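Local coordinates for putative angiotensinogen (Lampetra fluviatilis, PDB 5INW), which is a serpin that binds heparin, which promotes its inhibition of thrombin through a template mechanism, at residues Gln79-Ala84 / Lys152-Leu157; Leu88-Tyr93 / Val326-Leu331; Phe168-Lys173 / Asn244-Lys249; Leu111-Ala116 / Ala410-Gly415. The protein carries 1 engineered substitution. One frame throughout, in Å; residues are numbered along the deposited sequence.

Contact 1: residues Gln79-Ala84 / Lys152-Leu157; sequences QRIASA and KYFARL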
loop_
_atom_site.group_PDB
_atom_site.type_symbol
_atom_site.label_atom_id
_atom_site.label_comp_id
_atom_site.label_asym_id
_atom_site.label_seq_id
_atom_site.Cartn_x
_atom_site.Cartn_y
_atom_site.Cartn_z
ATOM N N GLN A 79 5.652 -13.328 -10.147
ATOM C CA GLN A 79 4.206 -13.175 -10.345
ATOM C C GLN A 79 3.341 -13.894 -9.295
ATOM O O GLN A 79 2.346 -13.331 -8.870
ATOM C CB GLN A 79 3.798 -13.601 -11.754
ATOM C CG GLN A 79 4.341 -12.634 -12.802
ATOM C CD GLN A 79 4.209 -13.113 -14.239
ATOM O OE1 GLN A 79 3.997 -14.290 -14.497
ATOM N NE2 GLN A 79 4.384 -12.200 -15.182
ATOM N N ARG A 80 3.746 -15.093 -8.859
ATOM C CA ARG A 80 3.050 -15.836 -7.794
ATOM C C ARG A 80 3.068 -15.121 -6.460
ATOM O O ARG A 80 2.038 -15.031 -5.789
ATOM C CB ARG A 80 3.607 -17.256 -7.611
ATOM C CG ARG A 80 3.275 -18.216 -8.778
ATOM C CD ARG A 80 3.594 -19.701 -8.496
ATOM N NE ARG A 80 4.043 -20.428 -9.691
ATOM C CZ ARG A 80 5.303 -20.800 -9.987
ATOM N NH1 ARG A 80 6.347 -20.545 -9.188
ATOM N NH2 ARG A 80 5.536 -21.453 -11.132
ATOM N N ILE A 81 4.232 -14.629 -6.070
ATOM C CA ILE A 81 4.365 -13.870 -4.815
ATOM C C ILE A 81 3.675 -12.491 -4.893
ATOM O O ILE A 81 3.106 -12.027 -3.903
ATOM C CB ILE A 81 5.835 -13.796 -4.330
ATOM C CG1 ILE A 81 5.988 -12.987 -3.024
ATOM C CG2 ILE A 81 6.729 -13.206 -5.395
ATOM C CD1 ILE A 81 5.226 -13.543 -1.822
ATOM N N ALA A 82 3.677 -11.872 -6.072
ATOM C CA ALA A 82 2.954 -10.632 -6.293
ATOM C C ALA A 82 1.445 -10.825 -6.079
ATOM O O ALA A 82 0.772 -9.976 -5.501
ATOM C CB ALA A 82 3.245 -10.093 -7.692
ATOM N N SER A 83 0.916 -11.965 -6.521
ATOM C CA SER A 83 -0.539 -12.274 -6.351
ATOM C C SER A 83 -0.898 -12.693 -4.946
ATOM O O SER A 83 -2.027 -12.511 -4.558
ATOM C CB SER A 83 -0.999 -13.367 -7.303
ATOM O OG SER A 83 -0.030 -14.393 -7.304
ATOM N N ALA A 84 0.065 -13.257 -4.211
ATOM C CA ALA A 84 -0.089 -13.517 -2.798
ATOM C C ALA A 84 -0.248 -12.233 -2.070
ATOM O O ALA A 84 -1.120 -12.115 -1.224
ATOM C CB ALA A 84 1.110 -14.270 -2.229
ATOM N N LYS A 152 12.026 -15.887 0.337
ATOM C CA LYS A 152 13.201 -15.623 -0.518
ATOM C C LYS A 152 12.796 -14.916 -1.819
ATOM O O LYS A 152 13.517 -14.024 -2.245
ATOM C CB LYS A 152 14.070 -16.856 -0.837
ATOM C CG LYS A 152 15.247 -16.499 -1.768
ATOM C CD LYS A 152 16.382 -17.522 -1.903
ATOM C CE LYS A 152 17.381 -17.086 -2.979
ATOM N NZ LYS A 152 18.623 -17.901 -3.039
ATOM N N TYR A 153 11.660 -15.309 -2.432
ATOM C CA TYR A 153 11.202 -14.722 -3.699
ATOM C C TYR A 153 10.431 -13.399 -3.463
ATOM O O TYR A 153 10.225 -12.643 -4.410
ATOM C CB TYR A 153 10.358 -15.690 -4.533
ATOM C CG TYR A 153 10.871 -17.131 -4.615
ATOM C CD1 TYR A 153 11.901 -17.505 -5.489
ATOM C CD2 TYR A 153 10.284 -18.141 -3.823
ATOM C CE1 TYR A 153 12.326 -18.841 -5.546
ATOM C CE2 TYR A 153 10.704 -19.469 -3.874
ATOM C CZ TYR A 153 11.724 -19.824 -4.726
ATOM O OH TYR A 153 12.114 -21.159 -4.734
ATOM N N PHE A 154 10.072 -13.098 -2.210
ATOM C CA PHE A 154 9.621 -11.758 -1.809
ATOM C C PHE A 154 10.713 -10.659 -1.967
ATOM O O PHE A 154 10.440 -9.559 -2.429
ATOM C CB PHE A 154 9.115 -11.788 -0.356
ATOM C CG PHE A 154 8.470 -10.519 0.075
ATOM C CD1 PHE A 154 7.254 -10.134 -0.467
ATOM C CD2 PHE A 154 9.096 -9.669 0.984
ATOM C CE1 PHE A 154 6.651 -8.941 -0.100
ATOM C CE2 PHE A 154 8.499 -8.461 1.348
ATOM C CZ PHE A 154 7.261 -8.106 0.814
ATOM N N ALA A 155 11.950 -10.947 -1.581
ATOM C CA ALA A 155 13.059 -10.029 -1.788
ATOM C C ALA A 155 13.382 -9.893 -3.279
ATOM O O ALA A 155 13.828 -8.823 -3.711
ATOM C CB ALA A 155 14.302 -10.461 -0.994
ATOM N N ARG A 156 13.183 -10.956 -4.064
ATOM C CA ARG A 156 13.410 -10.849 -5.509
ATOM C C ARG A 156 12.420 -9.902 -6.167
ATOM O O ARG A 156 12.828 -9.055 -6.983
ATOM C CB ARG A 156 13.368 -12.193 -6.236
ATOM C CG ARG A 156 13.953 -12.108 -7.668
ATOM C CD ARG A 156 14.518 -13.427 -8.149
ATOM N NE ARG A 156 15.192 -14.073 -7.011
ATOM C CZ ARG A 156 15.490 -15.374 -6.922
ATOM N NH1 ARG A 156 15.295 -16.203 -7.954
ATOM N NH2 ARG A 156 16.051 -15.835 -5.807
ATOM N N LEU A 157 11.134 -10.065 -5.825
ATOM C CA LEU A 157 10.063 -9.139 -6.250
ATOM C C LEU A 157 10.438 -7.694 -5.930
ATOM O O LEU A 157 10.477 -6.878 -6.821
ATOM C CB LEU A 157 8.713 -9.474 -5.572
ATOM C CG LEU A 157 7.495 -8.581 -5.919
ATOM C CD1 LEU A 157 7.147 -8.742 -7.387
ATOM C CD2 LEU A 157 6.257 -8.829 -5.056
#
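Ile81 sends CG1 straight away from its own backbone N (chi1 179°), Phe154 swings its ring the same way about its CA-CB bond (chi1 -172°), and the two side chains cross at about a right angle. The ring is met at its rim, not over a face: Ile81 CG1 lies near the ring plane, 4.0 Å from Phe154 CD1, and sits just as close to the Phe154 backbone at CA. The other branch of the isoleucine goes a different way. Ile81 CG2 comes to 3.7 Å from Tyr153 O and 4.2 Å from Leu157 CB, so that the residue straddles one turn of the partner helix. Between them these residues join helix A of the serpin fold, 77-96, to helix D, 150-161, the element that in antithrombin carries part of the heparin site; the short segments run almost perpendicular, with axes 9.3 Å apart. Leu157 packs on Ala82 with both of its methyls: CD2 of Leu157 lies 4.0 Å from Ala82 CA, while CD1 of Leu157 is 4.1 Å from Ala82 CB. An alanine at Ile81 would lack both arms, and would probably open a gap beside the Phe154 rim and leave Leu157 CB with a poorer apolar neighbour. Beyond the pair, helix 110-122 takes up Phe154 through Ala114 and Ser115, and Leu157 through Leu111. Ala82 and Leu157 also pack on Ala23 and Thr21, respectively, of the separate C-terminal peptide chain.

Contact 2: residues Leu88-Tyr93 / Val326-Leu331; sequences LGFRLY and VSQEQL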
loop_
_atom_site.group_PDB
_atom_site.type_symbol
_atom_site.label_atom_id
_atom_site.label_comp_id
_atom_site.label_asym_id
_atom_site.label_seq_id
_atom_site.Cartn_x
_atom_site.Cartn_y
_atom_site.Cartn_z
ATOM N N LEU A 88 -3.416 -10.752 -0.130
ATOM C CA LEU A 88 -3.392 -10.081 1.161
ATOM C C LEU A 88 -4.036 -8.682 1.081
ATOM O O LEU A 88 -4.820 -8.336 1.939
ATOM C CB LEU A 88 -1.949 -9.904 1.641
ATOM C CG LEU A 88 -1.759 -9.267 3.015
ATOM C CD1 LEU A 88 -1.936 -10.352 4.057
ATOM C CD2 LEU A 88 -0.399 -8.633 3.176
ATOM N N GLY A 89 -3.680 -7.895 0.060
ATOM C CA GLY A 89 -4.183 -6.549 -0.100
ATOM C C GLY A 89 -5.687 -6.532 -0.223
ATOM O O GLY A 89 -6.376 -5.772 0.456
ATOM N N PHE A 90 -6.202 -7.384 -1.118
ATOM C CA PHE A 90 -7.634 -7.403 -1.425
ATOM C C PHE A 90 -8.439 -7.874 -0.189
ATOM O O PHE A 90 -9.399 -7.246 0.240
ATOM C CB PHE A 90 -7.882 -8.268 -2.640
ATOM C CG PHE A 90 -7.377 -7.688 -3.940
ATOM C CD1 PHE A 90 -7.657 -6.367 -4.326
ATOM C CD2 PHE A 90 -6.653 -8.492 -4.840
ATOM C CE1 PHE A 90 -7.204 -5.859 -5.576
ATOM C CE2 PHE A 90 -6.183 -7.984 -6.060
ATOM C CZ PHE A 90 -6.450 -6.672 -6.430
ATOM N N ARG A 91 -7.976 -8.946 0.421
ATOM C CA ARG A 91 -8.534 -9.379 1.674
ATOM C C ARG A 91 -8.562 -8.227 2.680
ATOM O O ARG A 91 -9.544 -8.048 3.397
ATOM C CB ARG A 91 -7.792 -10.619 2.204
ATOM C CG ARG A 91 -8.350 -11.919 1.613
ATOM C CD ARG A 91 -7.329 -13.039 1.434
ATOM N NE ARG A 91 -6.434 -13.165 2.598
ATOM C CZ ARG A 91 -5.125 -13.471 2.566
ATOM N NH1 ARG A 91 -4.481 -13.734 1.417
ATOM N NH2 ARG A 91 -4.442 -13.504 3.715
ATOM N N LEU A 92 -7.525 -7.419 2.701
ATOM C CA LEU A 92 -7.510 -6.328 3.631
ATOM C C LEU A 92 -8.512 -5.292 3.206
ATOM O O LEU A 92 -9.209 -4.727 4.045
ATOM C CB LEU A 92 -6.111 -5.736 3.744
ATOM C CG LEU A 92 -5.963 -4.457 4.558
ATOM C CD1 LEU A 92 -6.341 -4.749 5.996
ATOM C CD2 LEU A 92 -4.529 -3.945 4.508
ATOM N N TYR A 93 -8.577 -5.039 1.907
ATOM C CA TYR A 93 -9.512 -4.052 1.381
ATOM C C TYR A 93 -10.893 -4.347 1.893
ATOM O O TYR A 93 -11.602 -3.448 2.342
ATOM C CB TYR A 93 -9.536 -4.101 -0.139
ATOM C CG TYR A 93 -10.172 -2.909 -0.849
ATOM C CD1 TYR A 93 -11.541 -2.815 -1.025
ATOM C CD2 TYR A 93 -9.379 -1.902 -1.423
ATOM C CE1 TYR A 93 -12.100 -1.741 -1.690
ATOM C CE2 TYR A 93 -9.930 -0.859 -2.134
ATOM C CZ TYR A 93 -11.296 -0.771 -2.254
ATOM O OH TYR A 93 -11.859 0.312 -2.921
ATOM N N VAL A 326 -13.278 -7.280 -5.847
ATOM C CA VAL A 326 -11.834 -7.104 -5.988
ATOM C C VAL A 326 -11.088 -8.336 -5.515
ATOM O O VAL A 326 -11.301 -8.838 -4.447
ATOM C CB VAL A 326 -11.233 -5.834 -5.343
ATOM C CG1 VAL A 326 -11.758 -4.600 -6.055
ATOM C CG2 VAL A 326 -11.454 -5.779 -3.832
ATOM N N SER A 327 -10.223 -8.819 -6.371
ATOM C CA SER A 327 -9.487 -10.018 -6.136
ATOM C C SER A 327 -8.440 -10.045 -7.221
ATOM O O SER A 327 -8.462 -9.239 -8.196
ATOM C CB SER A 327 -10.366 -11.253 -6.264
ATOM O OG SER A 327 -10.659 -11.516 -7.634
ATOM N N GLN A 328 -7.513 -10.965 -7.037
ATOM C CA GLN A 328 -6.531 -11.229 -8.035
ATOM C C GLN A 328 -7.241 -11.639 -9.351
ATOM O O GLN A 328 -6.908 -11.141 -10.428
ATOM C CB GLN A 328 -5.587 -12.292 -7.507
ATOM C CG GLN A 328 -4.535 -12.735 -8.485
ATOM C CD GLN A 328 -3.583 -11.626 -8.842
ATOM O OE1 GLN A 328 -3.357 -10.709 -8.054
ATOM N NE2 GLN A 328 -2.979 -11.728 -10.019
ATOM N N GLU A 329 -8.239 -12.507 -9.262
ATOM C CA GLU A 329 -8.885 -13.002 -10.472
ATOM C C GLU A 329 -9.636 -11.866 -11.192
ATOM O O GLU A 329 -9.550 -11.736 -12.421
ATOM C CB GLU A 329 -9.740 -14.232 -10.140
ATOM C CG GLU A 329 -10.483 -14.874 -11.325
ATOM C CD GLU A 329 -11.356 -16.072 -10.932
ATOM O OE1 GLU A 329 -12.002 -16.029 -9.854
ATOM O OE2 GLU A 329 -11.416 -17.062 -11.710
ATOM N N GLN A 330 -10.324 -11.033 -10.415
ATOM C CA GLN A 330 -10.973 -9.834 -10.930
ATOM C C GLN A 330 -9.982 -8.888 -11.618
ATOM O O GLN A 330 -10.281 -8.318 -12.694
ATOM C CB GLN A 330 -11.723 -9.070 -9.815
ATOM C CG GLN A 330 -12.641 -7.960 -10.334
ATOM C CD GLN A 330 -13.556 -8.443 -11.475
ATOM O OE1 GLN A 330 -14.246 -9.446 -11.338
ATOM N NE2 GLN A 330 -13.540 -7.746 -12.601
ATOM N N LEU A 331 -8.820 -8.693 -10.988
ATOM C CA LEU A 331 -7.777 -7.879 -11.594
ATOM C C LEU A 331 -7.385 -8.434 -12.947
ATOM O O LEU A 331 -7.306 -7.686 -13.924
ATOM C CB LEU A 331 -6.550 -7.768 -10.682
ATOM C CG LEU A 331 -5.291 -7.093 -11.268
ATOM C CD1 LEU A 331 -5.619 -5.655 -11.627
ATOM C CD2 LEU A 331 -4.130 -7.175 -10.302
#
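Phe90 lays one face of its ring on the backbone that leads from Val326 into Ser327, with Ser327 N 3.8 Å above the plane over the ring centre and Val326 C displaced toward the rim. Val326 adds its side chain at the same ring, CB standing 3.8 Å from Phe90 CD1, and its CG2 methyl also reaches Tyr93, 4.1 Å from CD1 of that ring. The Phe90 torsion (chi1 -70°) turns CG away from the carbonyl carbon and directs the ring outward from helix 77-96; its far end, CZ, comes to 4.4 Å from Leu331 CB. Here helix A of the serpin fold abuts the turn at the start of helix 328-337. Ser327 is the N-cap of that helix: its OG accepts from Gln330 N at 2.8 Å with a nearly straight N-H...O angle of 175°, which probably helps hold the Ser327 backbone against the aromatic ring. Replacing Phe90 by an alanine would probably uncover the Val326-Ser327 backbone and open a gap between the helix and the turn. In the next shell, Lys94 NZ bonds to Val326 O, Glu323 takes the hydroxyl of Tyr93, and Gln328 OE1 accepts from Asn86 ND2. Met27 of the C-terminal peptide chain packs on both Phe90 and Tyr93.

Contact 3: residues Phe168-Lys173 / Asn244-Lys249; sequences FELMGK and NVIYFK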
loop_
_atom_site.group_PDB
_atom_site.type_symbol
_atom_site.label_atom_id
_atom_site.label_comp_id
_atom_site.label_asym_id
_atom_site.label_seq_id
_atom_site.Cartn_x
_atom_site.Cartn_y
_atom_site.Cartn_z
ATOM N N PHE A 168 10.129 7.983 -13.520
ATOM C CA PHE A 168 9.616 6.879 -12.644
ATOM C C PHE A 168 10.507 6.661 -11.437
ATOM O O PHE A 168 11.726 6.662 -11.589
ATOM C CB PHE A 168 9.555 5.571 -13.419
ATOM C CG PHE A 168 9.064 4.422 -12.616
ATOM C CD1 PHE A 168 7.716 4.235 -12.401
ATOM C CD2 PHE A 168 9.942 3.501 -12.066
ATOM C CE1 PHE A 168 7.257 3.145 -11.650
ATOM C CE2 PHE A 168 9.493 2.422 -11.300
ATOM C CZ PHE A 168 8.162 2.259 -11.091
ATOM N N GLU A 169 9.935 6.502 -10.246
ATOM C CA GLU A 169 10.698 6.117 -9.060
ATOM C C GLU A 169 9.820 5.298 -8.202
ATOM O O GLU A 169 8.706 5.753 -7.839
ATOM C CB GLU A 169 11.166 7.340 -8.227
ATOM C CG GLU A 169 11.997 6.974 -6.975
ATOM C CD GLU A 169 12.580 8.147 -6.167
ATOM O OE1 GLU A 169 13.096 7.878 -5.042
ATOM O OE2 GLU A 169 12.553 9.337 -6.607
ATOM N N LEU A 170 10.300 4.105 -7.857
ATOM C CA LEU A 170 9.718 3.297 -6.788
ATOM C C LEU A 170 10.818 2.855 -5.854
ATOM O O LEU A 170 11.762 2.206 -6.277
ATOM C CB LEU A 170 8.940 2.108 -7.349
ATOM C CG LEU A 170 8.189 1.360 -6.224
ATOM C CD1 LEU A 170 7.040 2.117 -5.602
ATOM C CD2 LEU A 170 7.687 0.005 -6.672
ATOM N N MET A 171 10.697 3.194 -4.582
ATOM C CA MET A 171 11.760 3.014 -3.605
ATOM C C MET A 171 11.069 2.458 -2.364
ATOM O O MET A 171 9.990 2.901 -2.007
ATOM C CB MET A 171 12.411 4.395 -3.352
ATOM C CG MET A 171 13.469 4.539 -2.247
ATOM S SD MET A 171 12.638 4.849 -0.658
ATOM C CE MET A 171 12.794 6.620 -0.416
ATOM N N GLY A 172 11.717 1.506 -1.710
ATOM C CA GLY A 172 11.219 0.859 -0.519
ATOM C C GLY A 172 12.342 0.608 0.474
ATOM O O GLY A 172 13.444 0.180 0.095
ATOM N N LYS A 173 12.070 0.852 1.750
ATOM C CA LYS A 173 13.072 0.753 2.782
ATOM C C LYS A 173 12.426 0.123 3.989
ATOM O O LYS A 173 11.416 0.597 4.458
ATOM C CB LYS A 173 13.606 2.166 3.083
ATOM C CG LYS A 173 14.908 2.225 3.854
ATOM C CD LYS A 173 16.150 1.932 3.012
ATOM C CE LYS A 173 17.300 1.371 3.880
ATOM N NZ LYS A 173 17.158 -0.088 4.229
ATOM N N ASN A 244 8.343 -0.120 7.564
ATOM C CA ASN A 244 8.481 -0.083 6.116
ATOM C C ASN A 244 7.958 1.268 5.663
ATOM O O ASN A 244 6.909 1.735 6.108
ATOM C CB ASN A 244 7.660 -1.162 5.391
ATOM C CG ASN A 244 7.777 -1.026 3.916
ATOM O OD1 ASN A 244 7.055 -0.254 3.285
ATOM N ND2 ASN A 244 8.802 -1.644 3.364
ATOM N N VAL A 245 8.690 1.845 4.741
ATOM C CA VAL A 245 8.169 2.905 3.907
ATOM C C VAL A 245 8.328 2.542 2.435
ATOM O O VAL A 245 9.271 1.873 2.055
ATOM C CB VAL A 245 8.871 4.243 4.156
ATOM C CG1 VAL A 245 8.842 4.520 5.624
ATOM C CG2 VAL A 245 10.301 4.209 3.653
ATOM N N ILE A 246 7.477 3.146 1.624
ATOM C CA ILE A 246 7.474 2.950 0.198
ATOM C C ILE A 246 6.999 4.232 -0.443
ATOM O O ILE A 246 6.017 4.843 -0.002
ATOM C CB ILE A 246 6.628 1.742 -0.093
ATOM C CG1 ILE A 246 6.457 1.488 -1.550
ATOM C CG2 ILE A 246 5.257 1.879 0.538
ATOM C CD1 ILE A 246 5.916 0.076 -1.696
ATOM N N TYR A 247 7.741 4.647 -1.458
ATOM C CA TYR A 247 7.542 5.891 -2.154
ATOM C C TYR A 247 7.502 5.615 -3.634
ATOM O O TYR A 247 8.438 4.995 -4.144
ATOM C CB TYR A 247 8.707 6.831 -1.891
ATOM C CG TYR A 247 8.643 8.104 -2.707
ATOM C CD1 TYR A 247 7.903 9.155 -2.269
ATOM C CD2 TYR A 247 9.309 8.229 -3.945
ATOM C CE1 TYR A 247 7.828 10.319 -2.998
ATOM C CE2 TYR A 247 9.229 9.382 -4.709
ATOM C CZ TYR A 247 8.478 10.440 -4.220
ATOM O OH TYR A 247 8.334 11.661 -4.876
ATOM N N PHE A 248 6.456 6.116 -4.305
ATOM C CA PHE A 248 6.294 6.027 -5.751
ATOM C C PHE A 248 6.095 7.406 -6.364
ATOM O O PHE A 248 5.286 8.199 -5.853
ATOM C CB PHE A 248 5.060 5.168 -6.041
ATOM C CG PHE A 248 4.496 5.323 -7.433
ATOM C CD1 PHE A 248 5.121 4.723 -8.517
ATOM C CD2 PHE A 248 3.326 6.023 -7.644
ATOM C CE1 PHE A 248 4.617 4.856 -9.787
ATOM C CE2 PHE A 248 2.804 6.160 -8.922
ATOM C CZ PHE A 248 3.439 5.558 -9.989
ATOM N N LYS A 249 6.820 7.715 -7.443
ATOM C CA LYS A 249 6.512 8.925 -8.216
ATOM C C LYS A 249 6.636 8.656 -9.687
ATOM O O LYS A 249 7.736 8.487 -10.199
ATOM C CB LYS A 249 7.376 10.114 -7.844
ATOM C CG LYS A 249 6.939 11.417 -8.509
ATOM C CD LYS A 249 7.825 12.556 -8.043
ATOM C CE LYS A 249 7.580 13.799 -8.856
ATOM N NZ LYS A 249 8.672 14.774 -8.612
#
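Phe168 brings CE1 to the edge of the Phe248 ring, close to its plane and 3.7 Å from Phe248 CE1, with the two ring planes 68° apart; Tyr302 forms an edge-to-face pair with the same Phe248. Across the strands, the Glu169 carboxylate stands 63° from the plane of the Tyr247 ring, OE2 lying 3.8 Å from Tyr247 CE2, while the Tyr247 hydroxyl bonds to Glu407. Leu170 CD1 tucks in 3.7 Å from Phe248 CB. The backbones are strands 2 and 3 of the large central serpin sheet A, antiparallel and almost exactly aligned. Met171 with Tyr247 and Lys173 with Val245 are hydrogen-bonded pairs: Met171 N to Tyr247 O and Tyr247 N to Met171 O are both 2.9 Å, Lys173 N to Val245 O and Val245 N to Lys173 O both 3.0 Å. Gly172 with Ile246, between them, and Leu170 with Phe248, on the other side of Met171, are non-hydrogen-bonded pairs. Ile246 and Phe248 put their side chains on the face with Leu170, where Ile25 and Phe26 of the C-terminal peptide chain pack and where helix 110-122 meets Ile246. On the face of Met171, Val245 and Tyr247, loop residues Lys226 and Phe227 lie against Tyr247 and Val245, respectively.

Contact 4: residues Leu111-Ala116 / Ala410-Gly415; sequences LSIASA and AETVVG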
loop_
_atom_site.group_PDB
_atom_site.type_symbol
_atom_site.label_atom_id
_atom_site.label_comp_id
_atom_site.label_asym_id
_atom_site.label_seq_id
_atom_site.Cartn_x
_atom_site.Cartn_y
_atom_site.Cartn_z
ATOM N N LEU A 111 2.289 -3.982 -0.368
ATOM C CA LEU A 111 3.736 -4.262 -0.211
ATOM C C LEU A 111 4.333 -3.792 1.104
ATOM O O LEU A 111 5.171 -4.492 1.690
ATOM C CB LEU A 111 4.559 -3.599 -1.314
ATOM C CG LEU A 111 4.470 -4.212 -2.702
ATOM C CD1 LEU A 111 5.305 -3.346 -3.622
ATOM C CD2 LEU A 111 4.965 -5.647 -2.762
ATOM N N SER A 112 3.960 -2.571 1.496
ATOM C CA SER A 112 4.475 -1.988 2.717
ATOM C C SER A 112 4.041 -2.843 3.891
ATOM O O SER A 112 4.854 -3.184 4.752
ATOM C CB SER A 112 3.977 -0.562 2.934
ATOM O OG SER A 112 4.599 0.021 4.073
ATOM N N ILE A 113 2.763 -3.199 3.895
ATOM C CA ILE A 113 2.250 -3.968 4.981
ATOM C C ILE A 113 2.830 -5.388 4.985
ATOM O O ILE A 113 3.149 -5.940 6.043
ATOM C CB ILE A 113 0.715 -3.981 4.997
ATOM C CG1 ILE A 113 0.192 -2.563 5.190
ATOM C CG2 ILE A 113 0.196 -4.837 6.175
ATOM C CD1 ILE A 113 -1.321 -2.421 5.024
ATOM N N ALA A 114 2.974 -5.985 3.804
ATOM C CA ALA A 114 3.577 -7.337 3.703
ATOM C C ALA A 114 5.044 -7.353 4.154
ATOM O O ALA A 114 5.502 -8.339 4.744
ATOM C CB ALA A 114 3.452 -7.885 2.298
ATOM N N SER A 115 5.768 -6.269 3.851
ATOM C CA SER A 115 7.135 -6.176 4.269
ATOM C C SER A 115 7.252 -6.104 5.766
ATOM O O SER A 115 8.116 -6.775 6.345
ATOM C CB SER A 115 7.801 -4.971 3.678
ATOM O OG SER A 115 7.787 -5.119 2.308
ATOM N N ALA A 116 6.429 -5.279 6.387
ATOM C CA ALA A 116 6.510 -5.150 7.820
ATOM C C ALA A 116 6.152 -6.485 8.481
ATOM O O ALA A 116 6.831 -6.922 9.407
ATOM C CB ALA A 116 5.644 -4.010 8.321
ATOM N N ALA A 410 3.593 5.426 1.359
ATOM C CA ALA A 410 3.009 4.656 2.456
ATOM C C ALA A 410 4.050 4.384 3.516
ATOM O O ALA A 410 5.224 4.372 3.232
ATOM C CB ALA A 410 2.442 3.329 1.955
ATOM N N GLU A 411 3.583 4.101 4.724
ATOM C CA GLU A 411 4.418 3.898 5.914
ATOM C C GLU A 411 3.697 2.896 6.796
ATOM O O GLU A 411 2.558 3.156 7.185
ATOM C CB GLU A 411 4.399 5.170 6.707
ATOM C CG GLU A 411 4.789 6.438 5.968
ATOM C CD GLU A 411 4.729 7.667 6.857
ATOM O OE1 GLU A 411 3.953 7.699 7.852
ATOM O OE2 GLU A 411 5.461 8.623 6.540
ATOM N N THR A 412 4.335 1.766 7.087
ATOM C CA THR A 412 3.826 0.830 8.057
ATOM C C THR A 412 4.791 0.770 9.226
ATOM O O THR A 412 5.987 0.617 9.042
ATOM C CB THR A 412 3.760 -0.529 7.445
ATOM O OG1 THR A 412 3.085 -0.396 6.187
ATOM C CG2 THR A 412 3.055 -1.515 8.358
ATOM N N VAL A 413 4.241 0.874 10.428
ATOM C CA VAL A 413 4.981 0.859 11.661
ATOM C C VAL A 413 4.426 -0.263 12.549
ATOM O O VAL A 413 3.230 -0.330 12.761
ATOM C CB VAL A 413 4.884 2.226 12.377
ATOM C CG1 VAL A 413 5.641 2.213 13.694
ATOM C CG2 VAL A 413 5.470 3.278 11.515
ATOM N N VAL A 414 5.321 -1.068 13.144
ATOM C CA VAL A 414 4.954 -2.154 14.050
ATOM C C VAL A 414 5.668 -1.933 15.355
ATOM O O VAL A 414 6.852 -1.671 15.359
ATOM C CB VAL A 414 5.391 -3.509 13.496
ATOM C CG1 VAL A 414 4.851 -4.638 14.369
ATOM C CG2 VAL A 414 4.877 -3.698 12.063
ATOM N N GLY A 415 4.962 -2.000 16.472
ATOM C CA GLY A 415 5.612 -1.771 17.766
ATOM C C GLY A 415 5.550 -3.064 18.507
ATOM O O GLY A 415 4.467 -3.654 18.600
#
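Ser112 OG is gripped from two strands: Thr412 OG1 lies 2.6 Å from it across the contact, within hydrogen-bonding reach though the donor is not settled, and Asn244 OD1 of strand 238-251 bonds to the same hydroxyl. Thr412 OG1 in turn bonds to His395 ND1, so the polar groups run in a chain from strand 238-251 through the helix to strand 405-417 and on to strand 389-401. Ser112 places its OG opposite the backbone N (chi1 -175°), which aims the hydroxyl at the sheet. Ile113 CG1 comes in beside the threonine hydroxyl, 3.7 Å from Thr412 OG1. The other branch of Thr412 is apolar in its contacts: its CG2 methyl is 3.6 Å from Ala116 CB, and Val414 CG2 stands 3.8 Å from that same alanine methyl. This is the shutter region of the serpin fold, where helix B, 110-122, packs against sheet A. Strand 405-417 is the cleaved reactive loop inserted as the fourth strand between 238-251 and 389-401, with the helix segment running nearly along it, 24° between their directions. Alternation along the strand turns Ala410, Thr412 and Val414 toward the helix and Glu411 and Val413 away from it. Ala410 CB lies 4.3 Å from Ser112 CB, and Ala410 also packs on Phe26 of the C-terminal peptide chain. Within the helix, Leu111 O accepts from both Ser115 N and Ser115 OG, the latter at 2.8 Å, the two donors approaching from opposite faces of the carbonyl plane.

Overall arrangement
Helix 77-96 opens the modelled fold and serves two contacts: contact 1 closes a loop on helix 150-161, and contact 2 a far longer one on the turn before helix 328-337. Helix 110-122 then starts contact 4, which closes last, on strand 405-417. Contacts 1, 2 and 4 cross one another pairwise along the chain. Contact 3 begins after contact 1 has closed and is nested inside the loops of both contact 2 and contact 4. In space, helix 110-122 touches contacts 1, 2 and 3, meeting contact 2 where Leu92 packs on Ile113, and contacts 1 and 2 touch directly through Ser83 and Gln328. Contacts 3 and 4 share sheet A, their centres about 12 Å apart.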